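Local coordinates for protein phosphoribosylaminoimidazole carboxylase, ATPase subunit (Thermotoga maritima, PDB 3AX6) that probably catalyses the ATP-dependent carboxylation of 5-aminoimidazole ribonucleotide with bicarbonate to N5-carboxyaminoimidazole ribonucleotide, a step of purine biosynthesis, at residues P314-L319 with L328-Y333; E320-I325 with K366-V371. One frame throughout, in Å; residues are numbered along the deposited sequence.

Contacts 1 and 2 lie side by side, their centres about 7 Å apart, in the C-terminal part of this ATP-grasp enzyme. Along the chain their segments alternate: strand 314-317, helix 319-323, strand 328-332 and, after strand 343-350 and helix 354-364, strand 369-372. Contact 1 packs strand 314-317 against strand 328-332, outermost within this chain in the large antiparallel sheet; contact 2 sets the following helix against the loop leading into strand 369-372. That last strand pairs with 314-317 through probable backbone bonds A315-V371 and I317-K369. Together the contacts join this two-stranded sheet and its helix to the large sheet, where the subunit meets its dimer partner, away from the ADP pocket.

Contact 1 of 2, residues P314-L319 with L328-Y333; sequences PALIGL and LSLHFY
L316 points from strand 314-317 at L330 and F332 of strand 328-332. Beyond its CB, a chi1 of -68° sets CG opposite the carbonyl carbon, and the fork there points one methyl at each neighbour. CD1 meets the methyl CD2 of L330 at 4.0 Å, the two leucines reaching toward each other tip to tip; it also lies 4.2 Å above the plane of the F332 ring, offset toward the rim. CD2 of L316 approaches the same ring obliquely, 4.0 Å from F332 CD1 and equally near CE1, and the two side chains run past one another in opposite directions. P314 comes at the edge of that ring, in its plane, with P314 CB 3.6 Å from F332 CZ. At the other end L319, the first residue of the next helix, crosses L330 at about a right angle and brings its CD1 to 3.8 Å from L330 CD2. That single methyl of L330 is thus shared by L316 and L319. The contact is wholly apolar across its two segments: the strand axes run nearly antiparallel, at 166°, but stay 11.2 Å apart, too far for backbone pairing, and the side chains fill the distance as between layers. Each strand is hydrogen-bonded to another partner, 314-317 to strand 369-372 and 328-332 to strand 343-350. M23 of the second subunit packs on both L316 and L330, and the backbone of F332 hydrogen-bonds to that subunit. The pair therefore stacks the small two-stranded sheet over the strand that is outermost within this chain in the large antiparallel sheet, with helix 319-323 at one end and the second subunit alongside.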
ATOM      1  N   PRO A 314     -15.116   4.521  17.119  1.00 30.16           N
ATOM      2  CA  PRO A 314     -15.199   5.244  15.849  1.00 29.63           C
ATOM      3  C   PRO A 314     -16.304   4.707  14.954  1.00 29.66           C
ATOM      4  O   PRO A 314     -16.602   3.514  14.973  1.00 30.19           O
ATOM      5  CB  PRO A 314     -13.820   5.022  15.227  1.00 30.46           C
ATOM      6  CG  PRO A 314     -12.938   4.694  16.403  1.00 31.14           C
ATOM      7  CD  PRO A 314     -13.827   3.820  17.225  1.00 30.22           C
ATOM      8  N   ALA A 315     -16.904   5.598  14.174  1.00 28.85           N
ATOM      9  CA  ALA A 315     -17.963   5.243  13.237  1.00 27.23           C
ATOM     10  C   ALA A 315     -17.920   6.252  12.088  1.00 27.67           C
ATOM     11  O   ALA A 315     -17.801   7.461  12.313  1.00 26.21           O
ATOM     12  CB  ALA A 315     -19.315   5.279  13.929  1.00 28.12           C
ATOM     13  N   LEU A 316     -18.011   5.757  10.858  1.00 25.72           N
ATOM     14  CA  LEU A 316     -17.954   6.619   9.689  1.00 24.76           C
ATOM     15  C   LEU A 316     -19.306   6.961   9.078  1.00 24.92           C
ATOM     16  O   LEU A 316     -20.233   6.153   9.093  1.00 24.74           O
ATOM     17  CB  LEU A 316     -17.091   5.963   8.616  1.00 24.03           C
ATOM     18  CG  LEU A 316     -15.602   5.838   8.898  1.00 25.80           C
ATOM     19  CD1 LEU A 316     -14.991   4.833   7.932  1.00 27.05           C
ATOM     20  CD2 LEU A 316     -14.941   7.201   8.758  1.00 25.53           C
ATOM     21  N   ILE A 317     -19.410   8.174   8.544  1.00 24.54           N
ATOM     22  CA  ILE A 317     -20.623   8.602   7.873  1.00 24.06           C
ATOM     23  C   ILE A 317     -20.223   9.230   6.545  1.00 21.33           C
ATOM     24  O   ILE A 317     -19.215   9.926   6.456  1.00 18.68           O
ATOM     25  CB  ILE A 317     -21.448   9.638   8.691  1.00 26.06           C
ATOM     26  CG1 ILE A 317     -20.737  10.990   8.714  1.00 28.69           C
ATOM     27  CG2 ILE A 317     -21.698   9.117  10.101  1.00 27.93           C
ATOM     28  CD1 ILE A 317     -21.539  12.073   9.404  1.00 31.09           C
ATOM     29  N   GLY A 318     -21.017   8.959   5.514  1.00 20.85           N
ATOM     30  CA  GLY A 318     -20.754   9.503   4.195  1.00 19.36           C
ATOM     31  C   GLY A 318     -19.885   8.629   3.306  1.00 18.18           C
ATOM     32  O   GLY A 318     -19.532   9.037   2.203  1.00 18.50           O
ATOM     33  N   LEU A 319     -19.552   7.425   3.762  1.00 17.71           N
ATOM     34  CA  LEU A 319     -18.698   6.550   2.972  1.00 18.75           C
ATOM     35  C   LEU A 319     -19.211   6.307   1.560  1.00 18.38           C
ATOM     36  O   LEU A 319     -18.479   6.528   0.601  1.00 17.87           O
ATOM     37  CB  LEU A 319     -18.482   5.205   3.676  1.00 18.44           C
ATOM     38  CG  LEU A 319     -17.424   4.319   2.999  1.00 18.41           C
ATOM     39  CD1 LEU A 319     -16.111   5.073   2.922  1.00 17.99           C
ATOM     40  CD2 LEU A 319     -17.241   3.016   3.762  1.00 18.42           C
ATOM     41  N   LEU A 328     -11.504   9.180  -5.362  1.00 13.02           N
ATOM     42  CA  LEU A 328     -11.503   9.286  -3.901  1.00 15.44           C
ATOM     43  C   LEU A 328     -11.191   7.923  -3.281  1.00 15.59           C
ATOM     44  O   LEU A 328     -11.819   6.924  -3.618  1.00 16.87           O
ATOM     45  CB  LEU A 328     -12.885   9.764  -3.416  1.00 11.87           C
ATOM     46  CG  LEU A 328     -13.339  10.031  -1.959  1.00 16.29           C
ATOM     47  CD1 LEU A 328     -12.737   9.034  -0.981  1.00 14.06           C
ATOM     48  CD2 LEU A 328     -13.001  11.446  -1.550  1.00 14.78           C
ATOM     49  N   SER A 329     -10.207   7.880  -2.390  1.00 14.80           N
ATOM     50  CA  SER A 329      -9.873   6.644  -1.697  1.00 15.95           C
ATOM     51  C   SER A 329      -9.753   7.001  -0.216  1.00 16.29           C
ATOM     52  O   SER A 329      -9.392   8.128   0.132  1.00 16.25           O
ATOM     53  CB  SER A 329      -8.564   6.043  -2.218  1.00 17.51           C
ATOM     54  OG  SER A 329      -7.456   6.860  -1.901  1.00 20.00           O
ATOM     55  N   LEU A 330     -10.059   6.049   0.655  1.00 15.94           N
ATOM     56  CA  LEU A 330     -10.014   6.300   2.083  1.00 16.26           C
ATOM     57  C   LEU A 330      -8.929   5.549   2.843  1.00 17.19           C
ATOM     58  O   LEU A 330      -8.666   4.376   2.584  1.00 18.16           O
ATOM     59  CB  LEU A 330     -11.373   5.973   2.693  1.00 18.67           C
ATOM     60  CG  LEU A 330     -11.403   5.875   4.215  1.00 20.62           C
ATOM     61  CD1 LEU A 330     -11.034   7.221   4.829  1.00 22.16           C
ATOM     62  CD2 LEU A 330     -12.789   5.437   4.660  1.00 23.11           C
ATOM     63  N   HIS A 331      -8.309   6.237   3.794  1.00 18.56           N
ATOM     64  CA  HIS A 331      -7.267   5.647   4.620  1.00 20.12           C
ATOM     65  C   HIS A 331      -7.599   5.907   6.091  1.00 20.22           C
ATOM     66  O   HIS A 331      -7.106   6.848   6.695  1.00 20.81           O
ATOM     67  CB  HIS A 331      -5.909   6.258   4.282  1.00 22.03           C
ATOM     68  CG  HIS A 331      -4.751   5.448   4.767  1.00 24.59           C
ATOM     69  ND1 HIS A 331      -4.777   4.753   5.958  1.00 26.41           N
ATOM     70  CD2 HIS A 331      -3.520   5.244   4.238  1.00 26.38           C
ATOM     71  CE1 HIS A 331      -3.613   4.159   6.144  1.00 26.75           C
ATOM     72  NE2 HIS A 331      -2.832   4.441   5.115  1.00 27.18           N
ATOM     73  N   PHE A 332      -8.447   5.059   6.654  1.00 22.96           N
ATOM     74  CA  PHE A 332      -8.876   5.172   8.044  1.00 23.85           C
ATOM     75  C   PHE A 332      -7.890   4.414   8.935  1.00 24.58           C
ATOM     76  O   PHE A 332      -7.681   3.217   8.747  1.00 23.80           O
ATOM     77  CB  PHE A 332     -10.277   4.570   8.169  1.00 23.73           C
ATOM     78  CG  PHE A 332     -10.873   4.669   9.537  1.00 24.16           C
ATOM     79  CD1 PHE A 332     -11.421   5.859   9.984  1.00 25.59           C
ATOM     80  CD2 PHE A 332     -10.926   3.552  10.363  1.00 25.78           C
ATOM     81  CE1 PHE A 332     -12.024   5.940  11.236  1.00 27.60           C
ATOM     82  CE2 PHE A 332     -11.523   3.618  11.616  1.00 26.89           C
ATOM     83  CZ  PHE A 332     -12.077   4.815  12.055  1.00 28.08           C
ATOM     84  N   TYR A 333      -7.269   5.108   9.887  1.00 25.56           N
ATOM     85  CA  TYR A 333      -6.325   4.451  10.785  1.00 26.95           C
ATOM     86  C   TYR A 333      -7.177   3.731  11.831  1.00 29.32           C
ATOM     87  O   TYR A 333      -8.199   4.257  12.274  1.00 32.23           O
ATOM     88  CB  TYR A 333      -5.408   5.464  11.482  1.00 23.96           C
ATOM     89  CG  TYR A 333      -4.879   6.588  10.612  1.00 22.03           C
ATOM     90  CD1 TYR A 333      -4.470   6.359   9.297  1.00 20.75           C
ATOM     91  CD2 TYR A 333      -4.759   7.884  11.119  1.00 21.52           C
ATOM     92  CE1 TYR A 333      -3.958   7.396   8.503  1.00 18.15           C
ATOM     93  CE2 TYR A 333      -4.243   8.931  10.336  1.00 19.57           C
ATOM     94  CZ  TYR A 333      -3.849   8.679   9.029  1.00 18.03           C
ATOM     95  OH  TYR A 333      -3.368   9.709   8.249  1.00 14.53           O
TER

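Contact 2 of 2, residues E320-I325 with K366-V371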
ATOM      1  N   GLU A 320     -20.458   5.864   1.428  1.00 19.12           N
ATOM      2  CA  GLU A 320     -21.024   5.584   0.107  1.00 20.41           C
ATOM      3  C   GLU A 320     -21.065   6.802  -0.808  1.00 19.76           C
ATOM      4  O   GLU A 320     -20.696   6.727  -1.985  1.00 18.99           O
ATOM      5  CB  GLU A 320     -22.437   4.995   0.233  1.00 20.68           C
ATOM      6  CG  GLU A 320     -22.461   3.529   0.634  1.00 22.77           C
ATOM      7  CD  GLU A 320     -23.483   2.737  -0.149  1.00 23.07           C
ATOM      8  OE1 GLU A 320     -23.469   2.843  -1.385  1.00 28.62           O
ATOM      9  OE2 GLU A 320     -24.295   2.009   0.452  1.00 26.47           O
ATOM     10  N   GLU A 321     -21.517   7.921  -0.259  1.00 17.89           N
ATOM     11  CA  GLU A 321     -21.616   9.156  -1.014  1.00 17.75           C
ATOM     12  C   GLU A 321     -20.210   9.598  -1.401  1.00 17.27           C
ATOM     13  O   GLU A 321     -19.986  10.084  -2.505  1.00 18.55           O
ATOM     14  CB  GLU A 321     -22.289  10.224  -0.151  1.00 17.71           C
ATOM     15  CG  GLU A 321     -22.795  11.447  -0.887  1.00 19.17           C
ATOM     16  CD  GLU A 321     -23.380  12.484   0.066  1.00 18.91           C
ATOM     17  OE1 GLU A 321     -23.800  12.099   1.177  1.00 19.20           O
ATOM     18  OE2 GLU A 321     -23.432  13.680  -0.296  1.00 20.33           O
ATOM     19  N   ALA A 322     -19.265   9.416  -0.485  1.00 16.99           N
ATOM     20  CA  ALA A 322     -17.881   9.801  -0.726  1.00 16.88           C
ATOM     21  C   ALA A 322     -17.208   8.909  -1.760  1.00 17.75           C
ATOM     22  O   ALA A 322     -16.564   9.405  -2.683  1.00 20.30           O
ATOM     23  CB  ALA A 322     -17.094   9.768   0.577  1.00 15.43           C
ATOM     24  N   LEU A 323     -17.354   7.595  -1.615  1.00 16.96           N
ATOM     25  CA  LEU A 323     -16.732   6.671  -2.554  1.00 15.83           C
ATOM     26  C   LEU A 323     -17.346   6.766  -3.944  1.00 16.93           C
ATOM     27  O   LEU A 323     -16.812   6.209  -4.901  1.00 13.15           O
ATOM     28  CB  LEU A 323     -16.822   5.235  -2.043  1.00 13.72           C
ATOM     29  CG  LEU A 323     -15.919   4.827  -0.875  1.00 15.32           C
ATOM     30  CD1 LEU A 323     -16.144   3.343  -0.582  1.00 12.44           C
ATOM     31  CD2 LEU A 323     -14.440   5.084  -1.224  1.00 11.00           C
ATOM     32  N   ALA A 324     -18.470   7.470  -4.049  1.00 18.69           N
ATOM     33  CA  ALA A 324     -19.140   7.640  -5.335  1.00 21.04           C
ATOM     34  C   ALA A 324     -18.351   8.638  -6.169  1.00 21.32           C
ATOM     35  O   ALA A 324     -18.559   8.755  -7.374  1.00 22.41           O
ATOM     36  CB  ALA A 324     -20.569   8.137  -5.137  1.00 21.33           C
ATOM     37  N   ILE A 325     -17.443   9.354  -5.515  1.00 21.06           N
ATOM     38  CA  ILE A 325     -16.607  10.334  -6.200  1.00 20.48           C
ATOM     39  C   ILE A 325     -15.363   9.638  -6.764  1.00 20.05           C
ATOM     40  O   ILE A 325     -14.535   9.118  -6.012  1.00 18.87           O
ATOM     41  CB  ILE A 325     -16.168  11.465  -5.233  1.00 20.09           C
ATOM     42  CG1 ILE A 325     -17.399  12.088  -4.576  1.00 19.82           C
ATOM     43  CG2 ILE A 325     -15.379  12.527  -5.994  1.00 18.48           C
ATOM     44  CD1 ILE A 325     -17.090  13.245  -3.630  1.00 20.79           C
ATOM     45  N   LYS A 366     -16.997  17.491   3.504  1.00 27.75           N
ATOM     46  CA  LYS A 366     -18.225  17.764   4.249  1.00 27.97           C
ATOM     47  C   LYS A 366     -19.084  16.519   4.388  1.00 27.01           C
ATOM     48  O   LYS A 366     -20.004  16.486   5.202  1.00 26.18           O
ATOM     49  CB  LYS A 366     -19.036  18.849   3.542  1.00 29.61           C
ATOM     50  CG  LYS A 366     -18.305  20.175   3.414  1.00 34.24           C
ATOM     51  CD  LYS A 366     -19.096  21.168   2.583  1.00 37.08           C
ATOM     52  CE  LYS A 366     -18.344  22.480   2.447  1.00 38.86           C
ATOM     53  NZ  LYS A 366     -19.044  23.422   1.531  1.00 42.37           N
ATOM     54  N   ILE A 367     -18.772  15.498   3.592  1.00 26.09           N
ATOM     55  CA  ILE A 367     -19.518  14.243   3.586  1.00 25.80           C
ATOM     56  C   ILE A 367     -18.932  13.166   4.503  1.00 26.26           C
ATOM     57  O   ILE A 367     -19.659  12.523   5.263  1.00 26.58           O
ATOM     58  CB  ILE A 367     -19.601  13.693   2.144  1.00 26.20           C
ATOM     59  CG1 ILE A 367     -20.351  14.695   1.265  1.00 26.90           C
ATOM     60  CG2 ILE A 367     -20.271  12.329   2.124  1.00 23.33           C
ATOM     61  CD1 ILE A 367     -20.440  14.289  -0.195  1.00 27.69           C
ATOM     62  N   LEU A 368     -17.622  12.955   4.410  1.00 26.68           N
ATOM     63  CA  LEU A 368     -16.941  11.965   5.232  1.00 26.54           C
ATOM     64  C   LEU A 368     -16.741  12.504   6.633  1.00 27.54           C
ATOM     65  O   LEU A 368     -16.192  13.589   6.805  1.00 30.04           O
ATOM     66  CB  LEU A 368     -15.575  11.621   4.637  1.00 25.41           C
ATOM     67  CG  LEU A 368     -15.495  10.338   3.817  1.00 25.10           C
ATOM     68  CD1 LEU A 368     -14.065  10.116   3.340  1.00 24.15           C
ATOM     69  CD2 LEU A 368     -15.966   9.170   4.672  1.00 23.01           C
ATOM     70  N   LYS A 369     -17.176  11.751   7.637  1.00 28.79           N
ATOM     71  CA  LYS A 369     -17.024  12.197   9.013  1.00 28.20           C
ATOM     72  C   LYS A 369     -16.851  11.056  10.004  1.00 27.60           C
ATOM     73  O   LYS A 369     -17.562  10.055   9.945  1.00 28.85           O
ATOM     74  CB  LYS A 369     -18.222  13.060   9.411  1.00 29.17           C
ATOM     75  CG  LYS A 369     -18.367  14.298   8.546  1.00 32.71           C
ATOM     76  CD  LYS A 369     -19.380  15.283   9.089  1.00 36.66           C
ATOM     77  CE  LYS A 369     -19.401  16.549   8.240  1.00 38.60           C
ATOM     78  NZ  LYS A 369     -18.036  17.144   8.102  1.00 39.59           N
ATOM     79  N   VAL A 370     -15.886  11.211  10.903  1.00 26.12           N
ATOM     80  CA  VAL A 370     -15.622  10.216  11.929  1.00 24.21           C
ATOM     81  C   VAL A 370     -16.458  10.599  13.137  1.00 25.12           C
ATOM     82  O   VAL A 370     -16.290  11.666  13.712  1.00 24.47           O
ATOM     83  CB  VAL A 370     -14.144  10.196  12.328  1.00 22.98           C
ATOM     84  CG1 VAL A 370     -13.911   9.147  13.406  1.00 21.37           C
ATOM     85  CG2 VAL A 370     -13.283   9.923  11.105  1.00 22.16           C
ATOM     86  N   VAL A 371     -17.366   9.708  13.504  1.00 28.64           N
ATOM     87  CA  VAL A 371     -18.281   9.913  14.614  1.00 30.18           C
ATOM     88  C   VAL A 371     -18.128   8.761  15.608  1.00 33.29           C
ATOM     89  O   VAL A 371     -17.225   7.935  15.475  1.00 33.20           O
ATOM     90  CB  VAL A 371     -19.729  10.012  14.046  1.00 29.80           C
ATOM     91  CG1 VAL A 371     -20.772   9.646  15.083  1.00 31.53           C
ATOM     92  CG2 VAL A 371     -19.969  11.425  13.546  1.00 27.70           C
TER
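With chi1 at -62°, I367 holds CG1 beside its backbone N and CG2 anti to it, and the extended second torsion carries CD1 onward, so both branches meet E321 of helix 319-323. E321 in turn sets CG anti to its own N (chi1 -165°) and runs on extended, crossing the isoleucine at about a right angle. The methyl CG2 of I367 lies 3.7 Å from E321 CB, beside the root of the glutamate, while I367 CD1 reaches its carboxylate, 3.5 Å from E321 CD. The isoleucine thus touches the whole glutamate from CB to the carboxylate, I367 CG2 also lying 3.7 Å from E321 OE1, and the glutamate is solvent-exposed. One residue further along the helix, A322 turns its methyl toward the loop before strand 369-372: A322 CB sits 3.7 Å from L368 CG and 4.1 Å from L368 CD1. I367 CG2 also lies 4.0 Å from A322 N. With only a methyl on A322, helix and loop lie close, A322 CA and I367 CA 6.4 Å apart. L368 continues inward to F347 of strand 343-350, linking the buried side of the helix to the large sheet, while I325, beyond the helix, packs on K360 and A364 of helix 354-364. The arrangement is a strand-helix unit whose helix packs on the loop entering the antiparallel partner strand, in the C-terminal part of this PurK enzyme; residues 320-325 belong to its PurK C-terminal family region.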